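Local structure of indole-3-acetic acid-amido synthetase GH3.15 (Arabidopsis thaliana, 6E1Q) at residues V385-D390 against T413-N418; L462-S467 against G536-L541; N543-R548 against S553-P558. The protein catalyses the ATP-dependent conjugation of glutamine, and possibly cysteine, to the auxin precursor indole-3-butyric acid, and accepts the herbicide 2,4-DB in its place. All coordinates share one frame; numbering follows the deposited sequence. Where two conformers were deposited one is given.

Contact 1 (V385-D390 against T413-N418)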
loop_
_atom_site.group_PDB
_atom_site.type_symbol
_atom_site.label_atom_id
_atom_site.label_comp_id
_atom_site.label_asym_id
_atom_site.label_seq_id
_atom_site.Cartn_x
_atom_site.Cartn_y
_atom_site.Cartn_z
ATOM N N VAL A 385 -19.909 14.497 7.225
ATOM C CA VAL A 385 -19.980 13.089 6.879
ATOM C C VAL A 385 -20.914 12.328 7.848
ATOM O O VAL A 385 -21.093 12.720 9.007
ATOM C CB VAL A 385 -18.521 12.593 6.908
ATOM C CG1 VAL A 385 -18.269 11.600 8.022
ATOM C CG2 VAL A 385 -18.044 12.152 5.519
ATOM N N LYS A 386 -21.522 11.238 7.365
ATOM C CA LYS A 386 -22.524 10.469 8.109
ATOM C C LYS A 386 -21.954 9.123 8.531
ATOM O O LYS A 386 -21.475 8.361 7.685
ATOM C CB LYS A 386 -23.774 10.207 7.263
ATOM C CG LYS A 386 -24.738 11.346 7.118
ATOM C CD LYS A 386 -26.159 10.796 7.099
ATOM C CE LYS A 386 -26.860 11.102 5.794
ATOM N NZ LYS A 386 -27.740 12.303 5.909
ATOM N N ILE A 387 -22.049 8.800 9.826
ATOM C CA ILE A 387 -21.445 7.556 10.299
ATOM C C ILE A 387 -22.135 6.368 9.646
ATOM O O ILE A 387 -23.368 6.313 9.571
ATOM C CB ILE A 387 -21.517 7.464 11.831
ATOM C CG1 ILE A 387 -20.731 8.608 12.483
ATOM C CG2 ILE A 387 -20.953 6.124 12.308
ATOM C CD1 ILE A 387 -19.354 8.803 11.870
ATOM N N GLY A 388 -21.334 5.406 9.174
ATOM C CA GLY A 388 -21.826 4.208 8.522
ATOM C C GLY A 388 -21.968 4.297 7.015
ATOM O O GLY A 388 -22.180 3.263 6.376
ATOM N N HIS A 389 -21.863 5.497 6.434
ATOM C CA HIS A 389 -21.976 5.718 4.998
ATOM C C HIS A 389 -20.602 5.692 4.318
ATOM O O HIS A 389 -19.573 6.013 4.928
ATOM C CB HIS A 389 -22.642 7.065 4.715
ATOM C CG HIS A 389 -24.110 7.110 5.017
ATOM N ND1 HIS A 389 -24.707 6.301 5.961
ATOM C CD2 HIS A 389 -25.098 7.872 4.496
ATOM C CE1 HIS A 389 -26.001 6.564 6.008
ATOM N NE2 HIS A 389 -26.261 7.525 5.141
ATOM N N ASP A 390 -20.603 5.335 3.030
ATOM C CA ASP A 390 -19.386 5.150 2.241
ATOM C C ASP A 390 -19.114 6.414 1.451
ATOM O O ASP A 390 -20.044 7.046 0.949
ATOM C CB ASP A 390 -19.511 3.966 1.268
ATOM C CG ASP A 390 -19.486 2.600 1.975
ATOM O OD1 ASP A 390 -19.218 2.549 3.191
ATOM O OD2 ASP A 390 -19.724 1.570 1.311
ATOM N N THR A 413 -16.565 5.874 10.387
ATOM C CA THR A 413 -16.859 4.992 11.513
ATOM C C THR A 413 -17.021 5.716 12.843
ATOM O O THR A 413 -17.471 5.088 13.802
ATOM C CB THR A 413 -15.762 3.930 11.685
ATOM O OG1 THR A 413 -14.476 4.548 11.538
ATOM C CG2 THR A 413 -15.904 2.850 10.611
ATOM N N GLY A 414 -16.700 7.004 12.928
ATOM C CA GLY A 414 -16.791 7.712 14.195
ATOM C C GLY A 414 -15.991 9.008 14.153
ATOM O O GLY A 414 -15.612 9.491 13.088
ATOM N N PHE A 415 -15.742 9.543 15.342
ATOM C CA PHE A 415 -15.079 10.830 15.512
ATOM C C PHE A 415 -13.985 10.712 16.565
ATOM O O PHE A 415 -14.223 10.173 17.651
ATOM C CB PHE A 415 -16.082 11.898 15.944
ATOM C CG PHE A 415 -17.210 12.112 14.969
ATOM C CD1 PHE A 415 -16.995 12.800 13.783
ATOM C CD2 PHE A 415 -18.484 11.642 15.248
ATOM C CE1 PHE A 415 -18.030 13.013 12.887
ATOM C CE2 PHE A 415 -19.528 11.858 14.362
ATOM C CZ PHE A 415 -19.296 12.547 13.183
ATOM N N TYR A 416 -12.784 11.192 16.230
ATOM C CA TYR A 416 -11.722 11.428 17.204
ATOM C C TYR A 416 -11.772 12.912 17.525
ATOM O O TYR A 416 -11.470 13.743 16.661
ATOM C CB TYR A 416 -10.347 11.014 16.661
ATOM C CG TYR A 416 -9.252 11.138 17.702
ATOM C CD1 TYR A 416 -8.962 10.088 18.565
ATOM C CD2 TYR A 416 -8.538 12.330 17.857
ATOM C CE1 TYR A 416 -7.976 10.208 19.544
ATOM C CE2 TYR A 416 -7.548 12.460 18.827
ATOM C CZ TYR A 416 -7.275 11.400 19.666
ATOM O OH TYR A 416 -6.312 11.524 20.639
ATOM N N ASN A 417 -12.184 13.248 18.752
ATOM C CA ASN A 417 -12.643 14.602 19.056
ATOM C C ASN A 417 -13.679 15.044 18.017
ATOM O O ASN A 417 -14.741 14.424 17.912
ATOM C CB ASN A 417 -11.457 15.560 19.139
ATOM C CG ASN A 417 -10.522 15.213 20.280
ATOM O OD1 ASN A 417 -10.970 14.899 21.379
ATOM N ND2 ASN A 417 -9.217 15.226 20.015
ATOM N N ASN A 418 -13.404 16.089 17.235
ATOM C CA ASN A 418 -14.310 16.490 16.163
ATOM C C ASN A 418 -13.867 16.024 14.781
ATOM O O ASN A 418 -14.489 16.399 13.787
ATOM C CB ASN A 418 -14.509 18.005 16.145
ATOM C CG ASN A 418 -15.214 18.512 17.390
ATOM O OD1 ASN A 418 -16.140 17.878 17.885
ATOM N ND2 ASN A 418 -14.792 19.664 17.886
#
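Ile387 lies across the backbone of Gly414 and reaches the ring of Phe415, so that a single aliphatic side chain carries this surface contact. Its CD1 sits 3.4 Å from Gly414 N and at the same time over one face of the phenyl ring, 4.3 Å from the Phe415 centroid and 27° off the ring normal, a CH-pi contact. Behind it, Ile387 CG1 meets the ring at its CE2 (3.9 Å), while the other branch, CG2, rests 3.9 Å from Thr413 O. With CG1 anti to the carbonyl carbon (chi1 -62°), the two branches point to different partners, and the longer arm passes obliquely over Gly414 to bring CD1 above the ring. The aromatic ring also touches Pro420 of the neighbouring strand.

The loop and the strand each have a backbone feature that presents these groups. Ile387 and Gly388 are the two central residues of a type II beta turn, closed by His389 N to Lys386 O at 3.1 Å; the positive phi of Gly388 (91°) suits a glycine. On the other side, Thr413 and Gly414 together face His421 and form a classic beta bulge in the antiparallel pair of strands 404-416 and 419-427, in the GH3 central domain.

Second-shell bonds tie both features down. Gly388 and His389 pair through their backbones with Ala412, joining the turn to the bulged strand. Thr413 CB points away from the turn, and OG1 is hydrogen-bonded to His421 ND1 and Ser347 OG. Within the turn itself, Lys386 CB lies 3.8 Å above one face of the His389 ring, toward its rim. Val385, buried, packs on Ala412, Pro420 and Phe422.

Contact 2 (L462-S467 against G536-L541)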
loop_
_atom_site.group_PDB
_atom_site.type_symbol
_atom_site.label_atom_id
_atom_site.label_comp_id
_atom_site.label_asym_id
_atom_site.label_seq_id
_atom_site.Cartn_x
_atom_site.Cartn_y
_atom_site.Cartn_z
ATOM N N LEU A 462 -4.668 -20.102 2.281
ATOM C CA LEU A 462 -4.579 -19.473 0.974
ATOM C C LEU A 462 -3.444 -18.450 1.017
ATOM O O LEU A 462 -3.482 -17.521 1.830
ATOM C CB LEU A 462 -5.916 -18.824 0.614
ATOM C CG LEU A 462 -5.919 -18.048 -0.695
ATOM C CD1 LEU A 462 -5.655 -19.004 -1.873
ATOM C CD2 LEU A 462 -7.265 -17.304 -0.854
ATOM N N MET A 463 -2.419 -18.631 0.177
ATOM C CA MET A 463 -1.289 -17.697 0.205
ATOM C C MET A 463 -1.516 -16.473 -0.671
ATOM O O MET A 463 -1.092 -15.371 -0.312
ATOM C CB MET A 463 -0.009 -18.397 -0.222
ATOM C CG MET A 463 0.158 -19.761 0.444
ATOM S SD MET A 463 0.562 -19.687 2.203
ATOM C CE MET A 463 2.279 -19.181 2.152
ATOM N N ASP A 464 -2.133 -16.645 -1.839
ATOM C CA ASP A 464 -2.419 -15.524 -2.729
ATOM C C ASP A 464 -3.478 -16.000 -3.712
ATOM O O ASP A 464 -3.699 -17.205 -3.861
ATOM C CB ASP A 464 -1.156 -15.042 -3.483
ATOM C CG ASP A 464 -1.103 -13.510 -3.646
ATOM O OD1 ASP A 464 -2.120 -12.837 -3.414
ATOM O OD2 ASP A 464 -0.017 -12.965 -3.921
ATOM N N PHE A 465 -4.118 -15.049 -4.392
ATOM C CA PHE A 465 -5.092 -15.392 -5.417
ATOM C C PHE A 465 -5.159 -14.291 -6.465
ATOM O O PHE A 465 -4.785 -13.145 -6.221
ATOM C CB PHE A 465 -6.489 -15.624 -4.830
ATOM C CG PHE A 465 -7.215 -14.358 -4.495
ATOM C CD1 PHE A 465 -7.046 -13.758 -3.253
ATOM C CD2 PHE A 465 -8.064 -13.767 -5.418
ATOM C CE1 PHE A 465 -7.720 -12.591 -2.934
ATOM C CE2 PHE A 465 -8.726 -12.587 -5.115
ATOM C CZ PHE A 465 -8.547 -12.000 -3.879
ATOM N N THR A 466 -5.621 -14.672 -7.649
ATOM C CA THR A 466 -6.056 -13.750 -8.695
ATOM C C THR A 466 -7.204 -14.427 -9.441
ATOM O O THR A 466 -7.707 -15.465 -9.004
ATOM C CB THR A 466 -4.901 -13.359 -9.620
ATOM O OG1 THR A 466 -5.304 -12.246 -10.430
ATOM C CG2 THR A 466 -4.495 -14.517 -10.504
ATOM N N SER A 467 -7.630 -13.839 -10.562
ATOM C CA SER A 467 -8.832 -14.320 -11.228
ATOM C C SER A 467 -8.853 -13.872 -12.687
ATOM O O SER A 467 -8.090 -13.001 -13.113
ATOM C CB SER A 467 -10.093 -13.843 -10.494
ATOM O OG SER A 467 -10.289 -12.449 -10.637
ATOM N N GLY A 536 4.815 -20.931 -5.649
ATOM C CA GLY A 536 5.656 -20.117 -6.502
ATOM C C GLY A 536 4.969 -19.544 -7.722
ATOM O O GLY A 536 5.583 -18.741 -8.439
ATOM N N ALA A 537 3.714 -19.925 -7.981
ATOM C CA ALA A 537 2.992 -19.386 -9.130
ATOM C C ALA A 537 2.916 -17.867 -9.081
ATOM O O ALA A 537 3.017 -17.200 -10.115
ATOM C CB ALA A 537 1.582 -19.962 -9.187
ATOM N N PHE A 538 2.706 -17.298 -7.896
ATOM C CA PHE A 538 2.465 -15.869 -7.820
ATOM C C PHE A 538 3.759 -15.064 -7.784
ATOM O O PHE A 538 3.730 -13.872 -8.100
ATOM C CB PHE A 538 1.565 -15.566 -6.623
ATOM C CG PHE A 538 0.122 -15.812 -6.920
ATOM C CD1 PHE A 538 -0.643 -14.825 -7.528
ATOM C CD2 PHE A 538 -0.456 -17.047 -6.660
ATOM C CE1 PHE A 538 -1.982 -15.049 -7.848
ATOM C CE2 PHE A 538 -1.802 -17.291 -6.977
ATOM C CZ PHE A 538 -2.564 -16.284 -7.571
ATOM N N ASP A 539 4.888 -15.696 -7.442
ATOM C CA ASP A 539 6.191 -15.084 -7.706
ATOM C C ASP A 539 6.529 -15.094 -9.190
ATOM O O ASP A 539 7.096 -14.125 -9.701
ATOM C CB ASP A 539 7.288 -15.788 -6.926
ATOM C CG ASP A 539 7.202 -15.512 -5.469
ATOM O OD1 ASP A 539 6.392 -14.634 -5.096
ATOM O OD2 ASP A 539 7.950 -16.146 -4.706
ATOM N N GLU A 540 6.199 -16.177 -9.902
ATOM C CA GLU A 540 6.376 -16.168 -11.353
ATOM C C GLU A 540 5.528 -15.075 -11.991
ATOM O O GLU A 540 5.988 -14.362 -12.890
ATOM C CB GLU A 540 6.023 -17.536 -11.956
ATOM C CG GLU A 540 6.159 -17.580 -13.504
ATOM C CD GLU A 540 5.880 -18.968 -14.118
ATOM O OE1 GLU A 540 5.639 -19.924 -13.358
ATOM O OE2 GLU A 540 5.901 -19.103 -15.363
ATOM N N LEU A 541 4.283 -14.938 -11.540
ATOM C CA LEU A 541 3.426 -13.878 -12.045
ATOM C C LEU A 541 4.068 -12.527 -11.801
ATOM O O LEU A 541 4.152 -11.688 -12.704
ATOM C CB LEU A 541 2.047 -13.952 -11.372
ATOM C CG LEU A 541 1.024 -12.921 -11.867
ATOM C CD1 LEU A 541 0.672 -13.174 -13.350
ATOM C CD2 LEU A 541 -0.233 -12.935 -11.024
#
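Phe538, in the first turn of helix 537-547, packs against Asp464, Phe465 and Thr466 of strand 461-470, an edge strand of a four-stranded mixed sheet in the C-terminal domain; the short segments cross at 50° with axes 9.5 Å apart.

The apolar contacts all centre on its ring. Asp464 CB sits over one face, 3.9 Å from the Phe538 centroid and 18° off the normal, in a CH-pi contact. The far end of the ring presses against the backbone, Phe538 CZ lying 3.4 Å from Phe465 CA. Thr466 comes instead to the ring edge, its CB in the ring plane and its CG2 3.7 Å from Phe538 CE1. Replacing Phe538 by an alanine is likely to leave a gap between helix and strand, with Asp464 CB and Thr466 CG2 losing the ring they pack on.

Polar groups around the contact are bonded to other residues. Asp464 OD1 forms a salt bridge with Arg559 NH1 and OD2 a hydrogen bond with Thr557 OG1, whereas Glu483 of the adjoining strand receives the backbone N-H groups of Gly536 and Phe538. Thr466 OG1, anti to its own backbone nitrogen (chi1 -167°), bonds to Pro558 O. Within the strand, Phe465 N makes a weak hydrogen bond to Asp464 OD1 at 3.1 Å.

Contact 3 (N543-R548 against S553-P558)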
loop_
_atom_site.group_PDB
_atom_site.type_symbol
_atom_site.label_atom_id
_atom_site.label_comp_id
_atom_site.label_asym_id
_atom_site.label_seq_id
_atom_site.Cartn_x
_atom_site.Cartn_y
_atom_site.Cartn_z
ATOM N N ASN A 543 7.249 -11.739 -11.293
ATOM C CA ASN A 543 8.460 -11.507 -12.081
ATOM C C ASN A 543 8.116 -11.204 -13.533
ATOM O O ASN A 543 8.856 -10.485 -14.224
ATOM C CB ASN A 543 9.393 -12.717 -11.985
ATOM C CG ASN A 543 10.049 -12.834 -10.618
ATOM O OD1 ASN A 543 10.257 -11.836 -9.929
ATOM N ND2 ASN A 543 10.402 -14.051 -10.230
ATOM N N PHE A 544 6.994 -11.742 -14.003
ATOM C CA PHE A 544 6.519 -11.416 -15.339
ATOM C C PHE A 544 6.232 -9.921 -15.461
ATOM O O PHE A 544 6.680 -9.265 -16.409
ATOM C CB PHE A 544 5.271 -12.246 -15.649
ATOM C CG PHE A 544 4.581 -11.829 -16.903
ATOM C CD1 PHE A 544 5.069 -12.215 -18.140
ATOM C CD2 PHE A 544 3.452 -11.022 -16.846
ATOM C CE1 PHE A 544 4.436 -11.813 -19.301
ATOM C CE2 PHE A 544 2.812 -10.614 -18.003
ATOM C CZ PHE A 544 3.302 -11.008 -19.229
ATOM N N PHE A 545 5.491 -9.359 -14.493
ATOM C CA PHE A 545 5.180 -7.932 -14.552
ATOM C C PHE A 545 6.426 -7.072 -14.329
ATOM O O PHE A 545 6.587 -6.028 -14.978
ATOM C CB PHE A 545 4.077 -7.590 -13.544
ATOM C CG PHE A 545 2.729 -8.147 -13.922
ATOM C CD1 PHE A 545 2.086 -7.728 -15.088
ATOM C CD2 PHE A 545 2.103 -9.094 -13.128
ATOM C CE1 PHE A 545 0.836 -8.253 -15.444
ATOM C CE2 PHE A 545 0.852 -9.622 -13.472
ATOM C CZ PHE A 545 0.226 -9.203 -14.635
ATOM N N LEU A 546 7.328 -7.504 -13.439
ATOM C CA LEU A 546 8.550 -6.742 -13.166
ATOM C C LEU A 546 9.411 -6.621 -14.414
ATOM O O LEU A 546 9.962 -5.551 -14.709
ATOM C CB LEU A 546 9.351 -7.414 -12.049
ATOM C CG LEU A 546 8.719 -7.526 -10.657
ATOM C CD1 LEU A 546 9.780 -8.019 -9.678
ATOM C CD2 LEU A 546 8.154 -6.190 -10.222
ATOM N N SER A 547 9.572 -7.732 -15.136
ATOM C CA SER A 547 10.300 -7.735 -16.400
ATOM C C SER A 547 9.677 -6.807 -17.439
ATOM O O SER A 547 10.346 -6.436 -18.411
ATOM C CB SER A 547 10.346 -9.166 -16.911
ATOM O OG SER A 547 9.145 -9.427 -17.622
ATOM N N ARG A 548 8.415 -6.410 -17.256
ATOM C CA ARG A 548 7.754 -5.510 -18.188
ATOM C C ARG A 548 7.629 -4.092 -17.655
ATOM O O ARG A 548 6.869 -3.298 -18.213
ATOM C CB ARG A 548 6.382 -6.081 -18.608
ATOM C CG ARG A 548 6.528 -7.512 -19.087
ATOM C CD ARG A 548 5.235 -8.272 -19.280
ATOM N NE ARG A 548 4.185 -7.499 -19.946
ATOM C CZ ARG A 548 3.832 -7.676 -21.225
ATOM N NH1 ARG A 548 4.488 -8.547 -21.998
ATOM N NH2 ARG A 548 2.855 -6.947 -21.750
ATOM N N SER A 553 8.842 -2.042 -5.736
ATOM C CA SER A 553 8.383 -1.616 -4.417
ATOM C C SER A 553 6.905 -1.275 -4.401
ATOM O O SER A 553 6.304 -1.199 -3.330
ATOM C CB SER A 553 9.181 -0.399 -3.966
ATOM O OG SER A 553 9.028 0.658 -4.900
ATOM N N GLN A 554 6.316 -1.020 -5.558
ATOM C CA GLN A 554 4.899 -0.734 -5.622
ATOM C C GLN A 554 4.104 -1.930 -6.112
ATOM O O GLN A 554 2.890 -1.823 -6.289
ATOM C CB GLN A 554 4.654 0.491 -6.510
ATOM C CG GLN A 554 5.090 1.815 -5.862
ATOM C CD GLN A 554 5.216 2.978 -6.859
ATOM O OE1 GLN A 554 5.896 2.872 -7.881
ATOM N NE2 GLN A 554 4.567 4.093 -6.549
ATOM N N TYR A 555 4.753 -3.077 -6.321
ATOM C CA TYR A 555 4.037 -4.217 -6.884
ATOM C C TYR A 555 3.021 -4.768 -5.888
ATOM O O TYR A 555 3.333 -4.976 -4.709
ATOM C CB TYR A 555 4.999 -5.330 -7.300
ATOM C CG TYR A 555 4.254 -6.519 -7.869
ATOM C CD1 TYR A 555 3.949 -6.582 -9.233
ATOM C CD2 TYR A 555 3.824 -7.559 -7.045
ATOM C CE1 TYR A 555 3.243 -7.669 -9.764
ATOM C CE2 TYR A 555 3.122 -8.642 -7.564
ATOM C CZ TYR A 555 2.835 -8.692 -8.928
ATOM O OH TYR A 555 2.135 -9.769 -9.459
ATOM N N LYS A 556 1.805 -5.013 -6.375
ATOM C CA LYS A 556 0.793 -5.764 -5.650
ATOM C C LYS A 556 0.249 -6.833 -6.577
ATOM O O LYS A 556 0.109 -6.608 -7.781
ATOM C CB LYS A 556 -0.378 -4.880 -5.177
ATOM C CG LYS A 556 -0.014 -3.465 -4.781
ATOM C CD LYS A 556 -1.276 -2.688 -4.421
ATOM C CE LYS A 556 -1.093 -1.199 -4.606
ATOM N NZ LYS A 556 -1.413 -0.439 -3.376
ATOM N N THR A 557 -0.074 -7.986 -6.016
ATOM C CA THR A 557 -0.738 -8.995 -6.827
ATOM C C THR A 557 -2.055 -8.447 -7.366
ATOM O O THR A 557 -2.939 -8.093 -6.574
ATOM C CB THR A 557 -0.985 -10.265 -6.018
ATOM O OG1 THR A 557 0.271 -10.763 -5.532
ATOM C CG2 THR A 557 -1.635 -11.320 -6.904
ATOM N N PRO A 558 -2.212 -8.303 -8.680
ATOM C CA PRO A 558 -3.508 -7.856 -9.210
ATOM C C PRO A 558 -4.551 -8.926 -8.941
ATOM O O PRO A 558 -4.273 -10.122 -9.049
ATOM C CB PRO A 558 -3.244 -7.694 -10.711
ATOM C CG PRO A 558 -2.178 -8.721 -10.986
ATOM C CD PRO A 558 -1.306 -8.773 -9.745
#
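Phe545 extends from helix 537-547 toward Tyr555 and Pro558, meeting them with successive atoms on one side of its side chain. Beginning at its base, Phe545 CB touches Tyr555 CE1 at 3.9 Å. With CG anti to the carbonyl carbon (chi1 -70°), the ring then continues past the tyrosine, and Phe545 CD2 reaches both Tyr555 OH (3.7 Å) and Tyr555 CE1 (3.8 Å). The two side chains cross at about a right angle and meet rim to rim: CD2 lies in the plane of the Tyr555 ring, while the phenol oxygen stands at the edge of the phenyl ring, near its plane. One atom farther out, Phe545 CE2 packs against Pro558 CG at 4.0 Å.

This packing folds the polypeptide back on itself. After helix 537-547 the chain turns within a few residues and returns obliquely past it as a loop, extended from Tyr555 onward, which leads on to helix 564-571 of the C-terminal domain. The loop also lies near the nucleotide site: Gln554 NE2 bonds to Thr96 O, next to the ATP-binding Ser97, and the side chains of Tyr555 and Ser98, another ATP-binding residue, are about 9 Å apart.

Neighbouring groups back up the Phe545 ring. Phe544 CD2 stands 3.9 Å above the centre of one face of the Phe545 ring, and Ala566 of helix 564-571 also touches that ring. One residue further along, Leu546 brings CD2 to 4.3 Å from Tyr555 CD1, widening the apolar surface on which the tyrosine lies. Ser547 OG donates to Phe544 O at 2.8 Å with the donor tilted 30° from the carbonyl plane, and Arg548 N bonds to Phe545 O.

In the fold
From the N terminus, contact 1 comes first: it closes a loop of 22 intervening residues, largely strand, within the GH3 central domain. Contact 2 opens afterwards and spans 68 residues, bringing an edge strand of the C-terminal sheet to the start of helix 537-547. Contact 3 then follows on the same helix, closing a connection of four residues onto the loop 553-558. The three are in series, neither nesting nor crossing. Contacts 2 and 3 touch, since residues of loop 553-558 bond to strand 461-470, so strand, helix and returning loop form one packed unit. Contact 1 stands apart, its nearest atoms about 18 Å from contact 2 and about 19 Å from contact 3.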